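Local structure of thiol peroxidase (Aquifex aeolicus, 2YZH) at residues N8-P13 with E153-P158; V31-D36 with D110-D115; Q50-V55 with F137-E142; T67-E72 with P158-V163. The protein probably reduces hydrogen peroxide and organic hydroperoxides to water and alcohols at the expense of thioredoxin, as a homodimeric peroxiredoxin of the Tpx subfamily. All coordinates share one frame; numbering follows the deposited sequence.

Contact 1 of 4, residues N8-P13 with E153-P158; sequences NLKGNP and EITEEP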
# COMPACT_ATOMS: atom_id res chain seq x y z
N ASN D 8 -18.59 -14.46 -5.16
CA ASN D 8 -18.05 -15.79 -5.38
C ASN D 8 -17.02 -15.75 -6.50
O ASN D 8 -17.14 -14.95 -7.43
CB ASN D 8 -19.14 -16.79 -5.79
CG ASN D 8 -20.13 -17.07 -4.69
OD1 ASN D 8 -19.78 -17.08 -3.51
ND2 ASN D 8 -21.37 -17.33 -5.07
N LEU D 9 -16.01 -16.60 -6.39
CA LEU D 9 -15.00 -16.73 -7.44
C LEU D 9 -15.05 -18.21 -7.78
O LEU D 9 -14.62 -19.05 -6.99
CB LEU D 9 -13.60 -16.36 -6.96
CG LEU D 9 -12.50 -16.73 -7.98
CD1 LEU D 9 -12.82 -16.11 -9.34
CD2 LEU D 9 -11.14 -16.24 -7.47
N LYS D 10 -15.61 -18.53 -8.94
CA LYS D 10 -15.75 -19.92 -9.36
C LYS D 10 -16.53 -20.72 -8.32
O LYS D 10 -16.17 -21.84 -7.97
CB LYS D 10 -14.37 -20.55 -9.62
CG LYS D 10 -13.62 -19.87 -10.76
CD LYS D 10 -12.27 -20.49 -11.03
CE LYS D 10 -11.57 -19.79 -12.18
NZ LYS D 10 -10.21 -20.34 -12.44
N GLY D 11 -17.60 -20.11 -7.80
CA GLY D 11 -18.44 -20.78 -6.82
C GLY D 11 -18.04 -20.66 -5.36
O GLY D 11 -18.86 -20.94 -4.47
N ASN D 12 -16.81 -20.26 -5.10
CA ASN D 12 -16.31 -20.13 -3.74
C ASN D 12 -16.39 -18.69 -3.24
O ASN D 12 -15.93 -17.77 -3.90
CB ASN D 12 -14.86 -20.62 -3.68
CG ASN D 12 -14.73 -22.07 -4.09
OD1 ASN D 12 -13.71 -22.48 -4.64
ND2 ASN D 12 -15.76 -22.86 -3.82
N PRO D 13 -16.97 -18.49 -2.05
CA PRO D 13 -17.11 -17.16 -1.46
C PRO D 13 -15.78 -16.52 -1.09
O PRO D 13 -14.88 -17.17 -0.57
CB PRO D 13 -17.96 -17.42 -0.21
CG PRO D 13 -18.74 -18.64 -0.57
CD PRO D 13 -17.69 -19.49 -1.24
N GLU D 153 -20.84 -13.26 -8.95
CA GLU D 153 -19.79 -14.22 -9.27
C GLU D 153 -18.82 -13.53 -10.21
O GLU D 153 -19.24 -12.99 -11.23
CB GLU D 153 -20.39 -15.46 -9.95
CG GLU D 153 -19.41 -16.31 -10.76
CD GLU D 153 -18.28 -16.90 -9.93
OE1 GLU D 153 -18.57 -17.61 -8.95
OE2 GLU D 153 -17.10 -16.67 -10.28
N ILE D 154 -17.54 -13.55 -9.87
CA ILE D 154 -16.53 -12.90 -10.70
C ILE D 154 -16.50 -13.36 -12.16
O ILE D 154 -16.28 -12.55 -13.06
CB ILE D 154 -15.12 -13.07 -10.07
CG1 ILE D 154 -15.07 -12.33 -8.73
CG2 ILE D 154 -14.06 -12.52 -11.02
CD1 ILE D 154 -13.84 -12.62 -7.91
N THR D 155 -16.73 -14.65 -12.41
CA THR D 155 -16.70 -15.14 -13.79
C THR D 155 -17.92 -14.76 -14.62
O THR D 155 -17.93 -14.96 -15.83
CB THR D 155 -16.57 -16.69 -13.88
OG1 THR D 155 -17.72 -17.30 -13.28
CG2 THR D 155 -15.31 -17.16 -13.18
N GLU D 156 -18.95 -14.22 -13.98
CA GLU D 156 -20.16 -13.84 -14.70
C GLU D 156 -20.13 -12.39 -15.19
O GLU D 156 -19.46 -11.53 -14.60
CB GLU D 156 -21.40 -14.07 -13.82
CG GLU D 156 -21.60 -15.55 -13.48
CD GLU D 156 -22.73 -15.81 -12.49
OE1 GLU D 156 -23.34 -14.85 -11.97
OE2 GLU D 156 -23.00 -17.00 -12.23
N GLU D 157 -20.86 -12.12 -16.27
CA GLU D 157 -20.94 -10.78 -16.83
C GLU D 157 -22.02 -10.03 -16.07
O GLU D 157 -22.90 -10.64 -15.47
CB GLU D 157 -21.27 -10.84 -18.32
CG GLU D 157 -20.17 -11.44 -19.18
CD GLU D 157 -20.58 -11.61 -20.63
OE1 GLU D 157 -21.02 -10.62 -21.24
OE2 GLU D 157 -20.46 -12.74 -21.16
N PRO D 158 -21.97 -8.69 -16.07
CA PRO D 158 -23.00 -7.92 -15.36
C PRO D 158 -24.27 -7.79 -16.18
O PRO D 158 -24.34 -8.27 -17.32
CB PRO D 158 -22.33 -6.58 -15.14
CG PRO D 158 -21.56 -6.41 -16.41
CD PRO D 158 -20.94 -7.79 -16.62

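Contact 2 of 4, residues V31-D36 with D110-D115; sequences VVVTKD and DFRYRD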
# COMPACT_ATOMS: atom_id res chain seq x y z
N VAL D 31 -7.91 8.45 -7.90
CA VAL D 31 -6.91 8.98 -8.81
C VAL D 31 -6.35 7.80 -9.60
O VAL D 31 -5.57 7.00 -9.07
CB VAL D 31 -5.77 9.66 -8.04
CG1 VAL D 31 -4.74 10.22 -9.01
CG2 VAL D 31 -6.34 10.77 -7.16
N VAL D 32 -6.78 7.69 -10.86
CA VAL D 32 -6.36 6.60 -11.71
C VAL D 32 -5.46 7.07 -12.86
O VAL D 32 -5.36 8.27 -13.14
CB VAL D 32 -7.60 5.85 -12.27
CG1 VAL D 32 -8.34 5.14 -11.13
CG2 VAL D 32 -8.55 6.83 -12.96
N VAL D 33 -4.80 6.12 -13.51
CA VAL D 33 -3.87 6.43 -14.59
C VAL D 33 -4.36 5.92 -15.94
O VAL D 33 -4.64 4.72 -16.08
CB VAL D 33 -2.47 5.83 -14.29
CG1 VAL D 33 -1.46 6.26 -15.34
CG2 VAL D 33 -2.00 6.26 -12.90
N THR D 34 -4.47 6.81 -16.92
CA THR D 34 -4.93 6.43 -18.26
C THR D 34 -3.79 5.84 -19.10
O THR D 34 -2.63 5.89 -18.70
CB THR D 34 -5.58 7.62 -19.00
OG1 THR D 34 -4.70 8.75 -18.97
CG2 THR D 34 -6.89 8.00 -18.34
N LYS D 35 -4.12 5.29 -20.26
CA LYS D 35 -3.11 4.65 -21.11
C LYS D 35 -1.95 5.53 -21.56
O LYS D 35 -0.92 5.02 -21.99
CB LYS D 35 -3.79 4.01 -22.33
CG LYS D 35 -4.56 4.97 -23.21
CD LYS D 35 -5.31 4.21 -24.30
CE LYS D 35 -6.07 5.16 -25.20
NZ LYS D 35 -5.16 6.11 -25.88
N ASP D 36 -2.11 6.84 -21.47
CA ASP D 36 -1.04 7.76 -21.85
C ASP D 36 -0.23 8.16 -20.62
O ASP D 36 0.59 9.08 -20.66
CB ASP D 36 -1.63 9.00 -22.53
CG ASP D 36 -2.68 9.69 -21.68
OD1 ASP D 36 -2.99 9.18 -20.59
OD2 ASP D 36 -3.20 10.75 -22.11
N ASP D 110 -5.80 1.51 -11.60
CA ASP D 110 -5.81 1.92 -10.20
C ASP D 110 -4.58 1.37 -9.47
O ASP D 110 -4.53 1.32 -8.24
CB ASP D 110 -7.10 1.41 -9.53
CG ASP D 110 -7.31 2.00 -8.15
OD1 ASP D 110 -6.92 3.17 -7.94
OD2 ASP D 110 -7.89 1.31 -7.29
N PHE D 111 -3.57 0.97 -10.24
CA PHE D 111 -2.36 0.40 -9.65
C PHE D 111 -1.59 1.32 -8.72
O PHE D 111 -0.99 0.87 -7.75
CB PHE D 111 -1.40 -0.07 -10.77
CG PHE D 111 -0.39 0.97 -11.19
CD1 PHE D 111 0.88 1.02 -10.59
CD2 PHE D 111 -0.71 1.93 -12.15
CE1 PHE D 111 1.81 1.99 -10.95
CE2 PHE D 111 0.22 2.91 -12.52
CZ PHE D 111 1.48 2.95 -11.92
N ARG D 112 -1.62 2.62 -9.00
CA ARG D 112 -0.82 3.54 -8.21
C ARG D 112 -1.26 3.81 -6.78
O ARG D 112 -0.43 3.79 -5.87
CB ARG D 112 -0.67 4.86 -8.98
CG ARG D 112 0.27 5.86 -8.33
CD ARG D 112 0.62 6.96 -9.32
NE ARG D 112 1.60 6.49 -10.30
CZ ARG D 112 1.79 7.05 -11.49
NH1 ARG D 112 1.06 8.10 -11.86
NH2 ARG D 112 2.71 6.57 -12.32
N TYR D 113 -2.55 4.03 -6.58
CA TYR D 113 -3.06 4.34 -5.25
C TYR D 113 -4.10 3.35 -4.74
O TYR D 113 -4.45 3.37 -3.56
CB TYR D 113 -3.65 5.74 -5.25
CG TYR D 113 -2.66 6.82 -5.61
CD1 TYR D 113 -1.60 7.14 -4.75
CD2 TYR D 113 -2.79 7.55 -6.79
CE1 TYR D 113 -0.69 8.16 -5.07
CE2 TYR D 113 -1.89 8.56 -7.12
CZ TYR D 113 -0.85 8.86 -6.25
OH TYR D 113 0.03 9.87 -6.58
N ARG D 114 -4.58 2.50 -5.63
CA ARG D 114 -5.61 1.51 -5.29
C ARG D 114 -6.75 2.20 -4.56
O ARG D 114 -7.23 1.73 -3.52
CB ARG D 114 -5.02 0.39 -4.43
CG ARG D 114 -5.90 -0.86 -4.40
CD ARG D 114 -5.20 -2.05 -3.74
NE ARG D 114 -5.03 -1.86 -2.30
CZ ARG D 114 -4.45 -2.75 -1.50
NH1 ARG D 114 -3.99 -3.89 -2.01
NH2 ARG D 114 -4.35 -2.52 -0.20
N ASP D 115 -7.18 3.33 -5.11
CA ASP D 115 -8.27 4.09 -4.50
C ASP D 115 -9.61 3.39 -4.58
O ASP D 115 -10.51 3.70 -3.80
CB ASP D 115 -8.40 5.47 -5.16
CG ASP D 115 -7.42 6.48 -4.61
OD1 ASP D 115 -7.18 6.46 -3.38
OD2 ASP D 115 -6.90 7.31 -5.38
O HOH W 1 -4.65 4.52 -8.45

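Contact 3 of 4, residues Q50-V55 with F137-E142; sequences QVIITV and FIIDKE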
# COMPACT_ATOMS: atom_id res chain seq x y z
N GLN D 50 -21.44 10.06 -14.11
CA GLN D 50 -20.28 9.19 -14.20
C GLN D 50 -20.65 7.72 -14.05
O GLN D 50 -21.46 7.36 -13.21
CB GLN D 50 -19.26 9.53 -13.12
CG GLN D 50 -18.82 10.97 -13.07
CD GLN D 50 -17.82 11.20 -11.95
OE1 GLN D 50 -16.73 10.63 -11.96
NE2 GLN D 50 -18.18 12.03 -10.98
N VAL D 51 -20.03 6.89 -14.88
CA VAL D 51 -20.24 5.45 -14.82
C VAL D 51 -18.86 4.83 -14.61
O VAL D 51 -17.99 4.93 -15.47
CB VAL D 51 -20.85 4.91 -16.13
CG1 VAL D 51 -21.03 3.39 -16.03
CG2 VAL D 51 -22.18 5.59 -16.40
N ILE D 52 -18.68 4.21 -13.45
CA ILE D 52 -17.41 3.58 -13.11
C ILE D 52 -17.63 2.07 -13.11
O ILE D 52 -18.42 1.55 -12.34
CB ILE D 52 -16.94 4.04 -11.72
CG1 ILE D 52 -16.79 5.56 -11.71
CG2 ILE D 52 -15.63 3.37 -11.35
CD1 ILE D 52 -16.49 6.15 -10.35
N ILE D 53 -16.91 1.39 -13.99
CA ILE D 53 -17.02 -0.05 -14.15
C ILE D 53 -15.73 -0.71 -13.70
O ILE D 53 -14.68 -0.48 -14.28
CB ILE D 53 -17.28 -0.39 -15.64
CG1 ILE D 53 -18.55 0.33 -16.11
CG2 ILE D 53 -17.38 -1.90 -15.83
CD1 ILE D 53 -18.75 0.35 -17.61
N THR D 54 -15.79 -1.53 -12.66
CA THR D 54 -14.58 -2.19 -12.20
C THR D 54 -14.52 -3.63 -12.69
O THR D 54 -15.54 -4.32 -12.77
CB THR D 54 -14.47 -2.18 -10.66
OG1 THR D 54 -15.60 -2.83 -10.07
CG2 THR D 54 -14.39 -0.73 -10.15
N VAL D 55 -13.32 -4.06 -13.06
CA VAL D 55 -13.11 -5.42 -13.54
C VAL D 55 -11.78 -5.95 -13.01
O VAL D 55 -10.86 -5.19 -12.70
CB VAL D 55 -13.10 -5.51 -15.10
CG1 VAL D 55 -14.40 -4.94 -15.66
CG2 VAL D 55 -11.90 -4.76 -15.67
N PHE D 137 -20.90 1.33 -10.91
CA PHE D 137 -21.38 2.43 -10.09
C PHE D 137 -21.79 3.54 -11.03
O PHE D 137 -21.16 3.75 -12.05
CB PHE D 137 -20.26 2.97 -9.19
CG PHE D 137 -19.73 1.96 -8.22
CD1 PHE D 137 -20.37 1.72 -7.02
CD2 PHE D 137 -18.59 1.22 -8.54
CE1 PHE D 137 -19.90 0.74 -6.14
CE2 PHE D 137 -18.12 0.24 -7.67
CZ PHE D 137 -18.78 0.01 -6.47
N ILE D 138 -22.86 4.24 -10.68
CA ILE D 138 -23.29 5.38 -11.48
C ILE D 138 -23.37 6.52 -10.49
O ILE D 138 -24.05 6.42 -9.46
CB ILE D 138 -24.66 5.15 -12.14
CG1 ILE D 138 -24.58 3.96 -13.10
CG2 ILE D 138 -25.06 6.39 -12.93
CD1 ILE D 138 -25.90 3.62 -13.77
N ILE D 139 -22.64 7.59 -10.78
CA ILE D 139 -22.59 8.75 -9.91
C ILE D 139 -23.35 9.91 -10.54
O ILE D 139 -23.15 10.21 -11.72
CB ILE D 139 -21.12 9.19 -9.68
CG1 ILE D 139 -20.26 7.96 -9.34
CG2 ILE D 139 -21.04 10.25 -8.60
CD1 ILE D 139 -20.79 7.11 -8.19
N ASP D 140 -24.22 10.56 -9.77
CA ASP D 140 -24.98 11.69 -10.31
C ASP D 140 -24.15 12.97 -10.28
O ASP D 140 -23.04 12.99 -9.75
CB ASP D 140 -26.30 11.89 -9.54
CG ASP D 140 -26.09 12.20 -8.06
OD1 ASP D 140 -25.08 12.84 -7.71
OD2 ASP D 140 -26.97 11.83 -7.26
N LYS D 141 -24.69 14.04 -10.86
CA LYS D 141 -23.99 15.31 -10.91
C LYS D 141 -23.68 15.89 -9.53
O LYS D 141 -22.83 16.76 -9.40
CB LYS D 141 -24.80 16.34 -11.71
CG LYS D 141 -24.88 16.07 -13.19
CD LYS D 141 -25.62 17.21 -13.88
CE LYS D 141 -25.63 17.05 -15.39
NZ LYS D 141 -26.39 18.16 -16.04
N GLU D 142 -24.39 15.42 -8.51
CA GLU D 142 -24.18 15.91 -7.15
C GLU D 142 -23.03 15.18 -6.46
O GLU D 142 -22.68 15.50 -5.32
CB GLU D 142 -25.45 15.76 -6.31
CG GLU D 142 -26.62 16.63 -6.75
CD GLU D 142 -27.14 16.28 -8.13
OE1 GLU D 142 -27.42 15.09 -8.38
OE2 GLU D 142 -27.27 17.20 -8.96
O HOH W 2 -20.68 13.39 -11.27

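Contact 4 of 4, residues T67-E72 with P158-V163; sequences TKKFNE and PNYDEV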
# COMPACT_ATOMS: atom_id res chain seq x y z
N THR D 67 -16.14 -5.09 -21.43
CA THR D 67 -15.69 -3.78 -21.89
C THR D 67 -16.12 -3.48 -23.33
O THR D 67 -16.51 -2.35 -23.64
CB THR D 67 -14.16 -3.67 -21.79
OG1 THR D 67 -13.75 -3.96 -20.45
CG2 THR D 67 -13.70 -2.26 -22.16
N LYS D 68 -16.05 -4.47 -24.21
CA LYS D 68 -16.47 -4.25 -25.59
C LYS D 68 -17.97 -3.97 -25.64
O LYS D 68 -18.42 -3.11 -26.40
CB LYS D 68 -16.17 -5.48 -26.46
CG LYS D 68 -14.70 -5.67 -26.77
CD LYS D 68 -14.07 -4.40 -27.34
CE LYS D 68 -14.63 -4.01 -28.70
NZ LYS D 68 -14.04 -4.81 -29.82
N LYS D 69 -18.73 -4.69 -24.83
CA LYS D 69 -20.18 -4.53 -24.79
C LYS D 69 -20.58 -3.15 -24.28
O LYS D 69 -21.50 -2.53 -24.81
CB LYS D 69 -20.80 -5.64 -23.92
CG LYS D 69 -22.29 -5.87 -24.19
CD LYS D 69 -22.77 -7.20 -23.62
CE LYS D 69 -22.01 -8.39 -24.24
NZ LYS D 69 -22.46 -9.71 -23.69
N PHE D 70 -19.90 -2.66 -23.25
CA PHE D 70 -20.21 -1.34 -22.72
C PHE D 70 -19.78 -0.26 -23.72
O PHE D 70 -20.44 0.77 -23.84
CB PHE D 70 -19.53 -1.11 -21.37
CG PHE D 70 -20.39 -1.50 -20.20
CD1 PHE D 70 -21.62 -0.89 -19.98
CD2 PHE D 70 -19.96 -2.49 -19.31
CE1 PHE D 70 -22.42 -1.26 -18.90
CE2 PHE D 70 -20.76 -2.86 -18.23
CZ PHE D 70 -21.99 -2.24 -18.03
N ASN D 71 -18.68 -0.51 -24.42
CA ASN D 71 -18.19 0.44 -25.41
C ASN D 71 -19.25 0.61 -26.51
O ASN D 71 -19.49 1.71 -27.00
CB ASN D 71 -16.88 -0.05 -26.02
CG ASN D 71 -16.27 0.96 -26.98
OD1 ASN D 71 -15.88 2.06 -26.58
ND2 ASN D 71 -16.18 0.59 -28.26
N GLU D 72 -19.89 -0.50 -26.86
CA GLU D 72 -20.93 -0.51 -27.89
C GLU D 72 -22.20 0.24 -27.50
O GLU D 72 -22.64 1.15 -28.20
CB GLU D 72 -21.32 -1.95 -28.24
CG GLU D 72 -20.29 -2.71 -29.04
CD GLU D 72 -20.64 -4.18 -29.15
OE1 GLU D 72 -21.81 -4.50 -29.45
OE2 GLU D 72 -19.74 -5.03 -28.93
N PRO D 158 -21.97 -8.69 -16.07
CA PRO D 158 -23.00 -7.92 -15.36
C PRO D 158 -24.27 -7.79 -16.18
O PRO D 158 -24.34 -8.27 -17.32
CB PRO D 158 -22.33 -6.58 -15.14
CG PRO D 158 -21.56 -6.41 -16.41
CD PRO D 158 -20.94 -7.79 -16.62
N ASN D 159 -25.28 -7.16 -15.60
CA ASN D 159 -26.54 -6.90 -16.28
C ASN D 159 -26.32 -5.56 -16.98
O ASN D 159 -26.33 -4.51 -16.34
CB ASN D 159 -27.69 -6.78 -15.28
CG ASN D 159 -29.03 -6.55 -15.94
OD1 ASN D 159 -29.15 -5.75 -16.87
ND2 ASN D 159 -30.05 -7.25 -15.46
N TYR D 160 -26.12 -5.61 -18.29
CA TYR D 160 -25.86 -4.40 -19.08
C TYR D 160 -27.05 -3.45 -19.22
O TYR D 160 -26.93 -2.26 -18.94
CB TYR D 160 -25.36 -4.81 -20.46
CG TYR D 160 -24.11 -5.65 -20.43
CD1 TYR D 160 -22.84 -5.07 -20.30
CD2 TYR D 160 -24.18 -7.04 -20.52
CE1 TYR D 160 -21.68 -5.84 -20.28
CE2 TYR D 160 -23.03 -7.83 -20.49
CZ TYR D 160 -21.78 -7.22 -20.38
OH TYR D 160 -20.65 -8.00 -20.38
N ASP D 161 -28.20 -3.97 -19.65
CA ASP D 161 -29.39 -3.16 -19.84
C ASP D 161 -29.76 -2.32 -18.63
O ASP D 161 -30.10 -1.14 -18.77
CB ASP D 161 -30.58 -4.04 -20.22
CG ASP D 161 -30.34 -4.82 -21.50
OD1 ASP D 161 -29.97 -4.18 -22.52
OD2 ASP D 161 -30.51 -6.06 -21.49
N GLU D 162 -29.70 -2.92 -17.45
CA GLU D 162 -30.04 -2.23 -16.21
C GLU D 162 -29.23 -0.94 -16.06
O GLU D 162 -29.75 0.09 -15.65
CB GLU D 162 -29.81 -3.15 -15.01
CG GLU D 162 -30.25 -2.57 -13.68
CD GLU D 162 -30.14 -3.57 -12.54
OE1 GLU D 162 -30.81 -4.62 -12.60
OE2 GLU D 162 -29.37 -3.30 -11.60
N VAL D 163 -27.94 -1.02 -16.38
CA VAL D 163 -27.07 0.13 -16.28
C VAL D 163 -27.51 1.21 -17.28
O VAL D 163 -27.77 2.35 -16.90
CB VAL D 163 -25.60 -0.27 -16.57
CG1 VAL D 163 -24.71 0.95 -16.51
CG2 VAL D 163 -25.14 -1.32 -15.56

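Contact 1 of 4, residues N8-P13 with E153-P158
Glu153 OE2 is gripped by two backbone amides, Lys10 N across the contact and Thr155 N two residues further along its own loop. The bond from Lys10 N to Glu153 OE2 is short, 2.7 Å, and uses the syn lone pair; Thr155 N comes to the same oxygen from the anti side at 3.0 Å. The other oxygen, Glu153 OE1, takes Gly11 N at 2.9 Å, also on the syn side but 27° out of the carboxylate plane. Three N-H groups thus hold the buried carboxylate and fix its rotation, which would probably favour the charged form. The chain of Glu153 bends at chi2 (62°), which turns the carboxylate toward the amides of the hairpin turn. That turn is the type I' turn Leu9-Asn12, which joins strands 6-9 and 12-15 of the N-terminal beta hairpin characteristic of Tpx peroxiredoxins; Glu153-Glu156 is itself a type I turn on the way to helix 160-170. A single beta bridge pairs Asn8 with Glu153, and Ile154 N donates to Asn8 O at 2.8 Å. On the apolar flank, Leu9 CB and CD1 both meet Ile154 CD1 at 3.9 Å, the two side chains crossing at a slant, with Leu128 touching both. Lys10 CG lies 4.0 Å from Thr155 CG2, nearer the surface.

Contact 2 of 4, residues V31-D36 with D110-D115
Val31 meets the loop 110-115 through both backbone and side chain. Val31 N donates to Asp115 OD2 at 2.9 Å in a nearly straight bond (172°), reaching the oxygen on the anti side and 22° out of the carboxylate plane; Lys118 of the third subunit forms a salt bridge with the same oxygen. Val31 CG1 packs on Tyr113 CE2 at 3.8 Å, while Val31 O lies at the edge of that ring, in its plane. A water joins the segments, donating to Val31 O and to Asp110 OD1, each at 2.7 Å, and accepting from Tyr113 N. Asp110 OD1 also takes Asp115 N through its syn lone pair, which ties the two ends of segment 110-115 together. Val32 sends CG1 past Asp110 OD1 at 4.0 Å. With CG1 anti to the backbone N (chi1 -175°), Val33 turns CG2 toward the loop, where it sits over one face of the Arg112 guanidinium, 3.7 Å from Arg112 NH1, and touches Phe111 CE2 at 4.0 Å. Arg112 itself is fixed by a salt bridge to Glu39 and by carbonyls of Ala127 and Lys129 of the second subunit, so the loop side of the contact forms part of the subunit interfaces. Strand 30-34 runs between strands 39-42 and 106-109 in the central sheet of the thioredoxin fold, the loop continues from the end of strand 106-109, and Pro90 at the start of helix 90-100 covers Val33 and Phe111.

Contact 3 of 4, residues Q50-V55 with F137-E142
Gln50 sets CG anti to its carbonyl carbon (chi1 -53°) and runs extended beyond it, which brings Gln50 NE2 to 4.1 Å from Ile139 CG2. This is an antiparallel pairing inside the central mixed sheet of the thioredoxin fold, strand 49-54 against strand 135-139, with the short axes 4.7 Å apart at 160°. Gln50 with Ile139 and Ile52 with Phe137 are hydrogen-bonded pairs, each closed by two N-H...O bonds; the tightest is Ile139 N to Gln50 O, 2.7 Å. The pairing also sets Gln50 CB 3.9 Å from Ile139 CB. Between them Val51 and Ile138 form a non-hydrogen-bonded pair, whose side chains occupy the opposite face and pack against Val167 of helix 160-170. On the Gln50 face, Ile52 CD1 reaches Ile139 CG1 at 4.3 Å, and Ile52 O lies at the edge of the Phe137 ring; the Phe137 ring also makes an edge-to-face pair with Tyr119. The Gln50 amide is held at both atoms: OE1 accepts from Gly43 N, and Gln50 NE2 donates to a water, 2.9 Å away, that in turn bonds Asp140 O at 2.8 Å.

Contact 4 of 4, residues T67-E72 with P158-V163
Helix 61-73 and the first turn of helix 160-170 come together at Phe70 and Tyr160, whose CA atoms are 7.4 Å apart. These are two helices packed on the same face of the central sheet in the thioredoxin fold, and their junction is made by aromatic rings and the aliphatic part of a lysine. Tyr160 turns the edge of its ring to the face of Phe70 in a T-shaped stack, with centroids 5.1 Å apart and planes at 61°; Tyr160 CD1 stands over the Phe70 face, nearer the ring's border than its centre. The Tyr160 ring is sandwiched: Lys69 CD lies over one face, 3.3 Å from the centroid in a CH-pi contact, and Pro158 CG covers the opposite one. Lys69 reaches across because its CG is anti to the backbone N (chi1 -160°) and the chain then bends at chi3, carrying NZ on to a salt bridge with Glu157. Glu157 also accepts from the Tyr160 hydroxyl, so one carboxylate positions both partners of the CH-pi pair. Phe70 completes the packing with Val163, whose CG1 sits 4.0 Å from Phe70 CE1, and with Pro158 CG at 4.1 Å from Phe70 CE2. Asn159 is the N-cap of helix 160-170: its OD1 accepts from Glu162 N at 2.9 Å, the donor standing 38° out of the carbonyl plane.

Overall arrangement
Contact 3 lies nearest the centre of the chain, and contact 4 packs against it, centres about 13 Å apart: Ile53 CD1 packs on Phe70 CD2 at 3.5 Å, joining the sheet to helix 61-73. Contact 4 continues into contact 1 through the shared Pro158 and the salt bridge from Lys69 NZ to Glu157 OE1, 3.0 Å. Contact 2 reaches the same sheet as contact 3, centres about 16 Å apart, but at the subunit interfaces, and its centre is about 25 Å from that of contact 1. The predicted peroxidatic Cys63 lies on helix 61-73: its side chain is about 7 Å from that of Ile154 in contact 1 and about 9 Å from that of Pro158 in contact 4.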